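Intracellular sulfur oxidation protein DsrF (PDB 2HY5) is of unknown function but could take part in the oxidation of intracellular sulfur, in a complex with DsrE and DsrH. Local coordinates at residues K7-N12 against D38-F43. Sequence-based numbering, arbitrary orientation.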
ATOM      1  N   LYS B   7      26.888   7.539   8.980  1.00 14.47           N
ATOM      2  CA  LYS B   7      26.737   6.749   7.772  1.00 14.88           C
ATOM      3  C   LYS B   7      25.248   6.522   7.526  1.00 11.31           C
ATOM      4  O   LYS B   7      24.587   5.835   8.299  1.00 11.27           O
ATOM      5  CB  LYS B   7      27.450   5.405   7.942  1.00 23.09           C
ATOM      6  CG  LYS B   7      27.114   4.411   6.855  1.00 26.62           C
ATOM      7  CD  LYS B   7      27.333   5.045   5.503  1.00 30.49           C
ATOM      8  CE  LYS B   7      26.725   4.225   4.398  1.00 32.99           C
ATOM      9  NZ  LYS B   7      26.888   4.942   3.118  1.00 34.72           N
ATOM     10  N   PHE B   8      24.732   7.105   6.447  1.00 12.48           N
ATOM     11  CA  PHE B   8      23.324   6.971   6.095  1.00 11.31           C
ATOM     12  C   PHE B   8      23.106   6.076   4.884  1.00  9.73           C
ATOM     13  O   PHE B   8      23.773   6.236   3.861  1.00  9.98           O
ATOM     14  CB  PHE B   8      22.711   8.341   5.789  1.00 14.02           C
ATOM     15  CG  PHE B   8      22.485   9.200   7.000  1.00 16.32           C
ATOM     16  CD1 PHE B   8      22.130  10.539   6.856  1.00 19.31           C
ATOM     17  CD2 PHE B   8      22.602   8.675   8.283  1.00 19.21           C
ATOM     18  CE1 PHE B   8      21.896  11.341   7.969  1.00 20.35           C
ATOM     19  CE2 PHE B   8      22.369   9.471   9.404  1.00 19.72           C
ATOM     20  CZ  PHE B   8      22.016  10.804   9.246  1.00 19.60           C
ATOM     21  N   MET B   9      22.171   5.139   5.003  1.00  9.96           N
ATOM     22  CA  MET B   9      21.835   4.249   3.894  1.00 10.05           C
ATOM     23  C   MET B   9      20.417   4.546   3.437  1.00  9.45           C
ATOM     24  O   MET B   9      19.517   4.709   4.256  1.00  8.79           O
ATOM     25  CB  MET B   9      21.906   2.769   4.305  1.00 13.30           C
ATOM     26  CG  MET B   9      21.375   1.824   3.217  1.00 16.41           C
ATOM     27  SD  MET B   9      21.334   0.066   3.640  1.00 16.92           S
ATOM     28  CE  MET B   9      23.027  -0.353   3.405  1.00 20.90           C
ATOM     29  N   TYR B  10      20.229   4.628   2.126  1.00 10.51           N
ATOM     30  CA  TYR B  10      18.913   4.860   1.545  1.00 10.66           C
ATOM     31  C   TYR B  10      18.537   3.541   0.897  1.00 10.41           C
ATOM     32  O   TYR B  10      19.101   3.172  -0.129  1.00 13.00           O
ATOM     33  CB  TYR B  10      18.989   5.971   0.500  1.00 12.18           C
ATOM     34  CG  TYR B  10      19.190   7.331   1.118  1.00 14.85           C
ATOM     35  CD1 TYR B  10      18.100   8.087   1.540  1.00 15.93           C
ATOM     36  CD2 TYR B  10      20.471   7.851   1.315  1.00 15.52           C
ATOM     37  CE1 TYR B  10      18.274   9.328   2.144  1.00 18.07           C
ATOM     38  CE2 TYR B  10      20.656   9.095   1.922  1.00 17.22           C
ATOM     39  CZ  TYR B  10      19.550   9.826   2.332  1.00 18.08           C
ATOM     40  OH  TYR B  10      19.714  11.055   2.934  1.00 22.85           O
ATOM     41  N   LEU B  11      17.600   2.830   1.515  1.00  9.38           N
ATOM     42  CA  LEU B  11      17.162   1.523   1.036  1.00  9.32           C
ATOM     43  C   LEU B  11      15.961   1.595   0.101  1.00 10.24           C
ATOM     44  O   LEU B  11      14.832   1.794   0.545  1.00  9.96           O
ATOM     45  CB  LEU B  11      16.827   0.630   2.231  1.00 13.69           C
ATOM     46  CG  LEU B  11      16.331  -0.790   1.963  1.00 14.01           C
ATOM     47  CD1 LEU B  11      17.389  -1.579   1.224  1.00 16.79           C
ATOM     48  CD2 LEU B  11      15.992  -1.458   3.288  1.00 17.61           C
ATOM     49  N   ASN B  12      16.222   1.420  -1.193  1.00  8.04           N
ATOM     50  CA  ASN B  12      15.187   1.452  -2.222  1.00  8.26           C
ATOM     51  C   ASN B  12      14.795   0.039  -2.636  1.00  6.93           C
ATOM     52  O   ASN B  12      15.612  -0.698  -3.177  1.00  8.03           O
ATOM     53  CB  ASN B  12      15.697   2.223  -3.438  1.00  9.22           C
ATOM     54  CG  ASN B  12      15.838   3.698  -3.166  1.00 14.39           C
ATOM     55  OD1 ASN B  12      14.894   4.347  -2.715  1.00 16.34           O
ATOM     56  ND2 ASN B  12      17.017   4.243  -3.440  1.00 16.34           N
ATOM     57  N   ASP B  38      28.086  10.670   5.330  1.00 16.96           N
ATOM     58  CA  ASP B  38      28.586   9.570   4.509  1.00 17.07           C
ATOM     59  C   ASP B  38      27.321   8.887   4.010  1.00 16.47           C
ATOM     60  O   ASP B  38      26.552   8.356   4.808  1.00 17.13           O
ATOM     61  CB  ASP B  38      29.402   8.596   5.357  1.00 26.67           C
ATOM     62  CG  ASP B  38      30.180   7.602   4.517  1.00 30.49           C
ATOM     63  OD1 ASP B  38      29.607   7.056   3.551  1.00 33.17           O
ATOM     64  OD2 ASP B  38      31.365   7.361   4.831  1.00 33.80           O
ATOM     65  N   VAL B  39      27.110   8.893   2.697  1.00 15.73           N
ATOM     66  CA  VAL B  39      25.897   8.315   2.131  1.00 14.02           C
ATOM     67  C   VAL B  39      26.072   7.188   1.119  1.00 13.43           C
ATOM     68  O   VAL B  39      27.014   7.169   0.339  1.00 12.77           O
ATOM     69  CB  VAL B  39      25.059   9.420   1.438  1.00 17.49           C
ATOM     70  CG1 VAL B  39      23.821   8.819   0.784  1.00 18.87           C
ATOM     71  CG2 VAL B  39      24.675  10.488   2.449  1.00 16.22           C
ATOM     72  N   CYS B  40      25.147   6.238   1.151  1.00 13.80           N
ATOM     73  CA  CYS B  40      25.151   5.161   0.177  1.00 12.32           C
ATOM     74  C   CYS B  40      23.696   4.892  -0.166  1.00 10.44           C
ATOM     75  O   CYS B  40      22.812   4.987   0.688  1.00  9.08           O
ATOM     76  CB  CYS B  40      25.834   3.895   0.708  1.00 18.68           C
ATOM     77  SG  CYS B  40      25.024   3.059   2.069  1.00 26.02           S
ATOM     78  N   VAL B  41      23.448   4.595  -1.433  1.00  8.05           N
ATOM     79  CA  VAL B  41      22.099   4.323  -1.891  1.00  8.07           C
ATOM     80  C   VAL B  41      22.098   2.896  -2.399  1.00  7.50           C
ATOM     81  O   VAL B  41      22.882   2.551  -3.273  1.00  9.38           O
ATOM     82  CB  VAL B  41      21.703   5.273  -3.032  1.00  9.11           C
ATOM     83  CG1 VAL B  41      20.249   5.048  -3.415  1.00 10.82           C
ATOM     84  CG2 VAL B  41      21.928   6.708  -2.603  1.00 11.66           C
ATOM     85  N   LEU B  42      21.231   2.069  -1.829  1.00  6.98           N
ATOM     86  CA  LEU B  42      21.146   0.670  -2.220  1.00  7.33           C
ATOM     87  C   LEU B  42      19.826   0.352  -2.891  1.00  7.54           C
ATOM     88  O   LEU B  42      18.762   0.730  -2.403  1.00  8.10           O
ATOM     89  CB  LEU B  42      21.308  -0.233  -0.989  1.00 13.14           C
ATOM     90  CG  LEU B  42      21.065  -1.735  -1.190  1.00 15.31           C
ATOM     91  CD1 LEU B  42      22.106  -2.306  -2.143  1.00 14.72           C
ATOM     92  CD2 LEU B  42      21.131  -2.448   0.156  1.00 17.29           C
ATOM     93  N   PHE B  43      19.904  -0.342  -4.018  1.00  7.90           N
ATOM     94  CA  PHE B  43      18.714  -0.746  -4.744  1.00  9.09           C
ATOM     95  C   PHE B  43      18.653  -2.252  -4.602  1.00  8.04           C
ATOM     96  O   PHE B  43      19.555  -2.967  -5.034  1.00  9.16           O
ATOM     97  CB  PHE B  43      18.802  -0.330  -6.213  1.00  6.92           C
ATOM     98  CG  PHE B  43      18.835   1.159  -6.409  1.00  7.79           C
ATOM     99  CD1 PHE B  43      20.024   1.866  -6.274  1.00  8.27           C
ATOM    100  CD2 PHE B  43      17.664   1.861  -6.682  1.00  8.29           C
ATOM    101  CE1 PHE B  43      20.051   3.254  -6.405  1.00 11.96           C
ATOM    102  CE2 PHE B  43      17.678   3.247  -6.812  1.00 10.80           C
ATOM    103  CZ  PHE B  43      18.875   3.946  -6.675  1.00  8.18           C
TER
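Phe8, Tyr10 and Asn12 of strand 7-12 bond through their backbones to strand 38-43, which runs parallel to it at an axis angle of 18°. Phe8 N gives to Asp38 O at 2.8 Å and Phe8 O takes Cys40 N; Tyr10 likewise bridges Cys40 O and Leu42 N, and Asn12 N closes the series on Leu42 O at 2.9 Å. Phe8 and Tyr10 each bond to the residues flanking their register partners, Val39 and Val41, as is usual in parallel strands. The carbonyls of Asp38, Phe8 and Cys40 also receive CA-H...O contacts from Lys7, Val39 and Met9.

These are the two strands of a beta-alpha-beta unit, joined through helix 21-32, and they lie inside the parallel sheet of the DsrE/DsrF-like fold, flanked by strands 79-83 and 132-135.

Side-chain packing differs between the faces. Beside Phe8 and Asn12, the Tyr10 ring brings its edge to Val39, Tyr10 CE2 lying 3.4 Å from Val39 CG1, while Val28 and Val29 of helix 21-32 touch the same ring. Asn12, its CG anti to the carbonyl carbon, lays ND2 over one face of the Phe43 ring, 3.6 Å from Phe43 CE2, with amide and ring planes 33° apart. On the other face Leu11 and Leu42 run side by side, Leu11 CD1 lying 4.0 Å from Leu42 CD2, and Met9 CB packs on Cys40 SG at 3.8 Å; helix 120-129 covers Met9 and Leu42.

Charge enters at the strand starts, where the Lys7 chain, bent at chi2 (52°), turns across Asp38 and sets Lys7 CD 3.5 Å from Asp38 O. Its NZ, whose position is doubtful, makes a weak salt bridge to OD1 of Asp38; an alanine here would probably uncover that carbonyl and leave the carboxylate without its weak, doubtful partner.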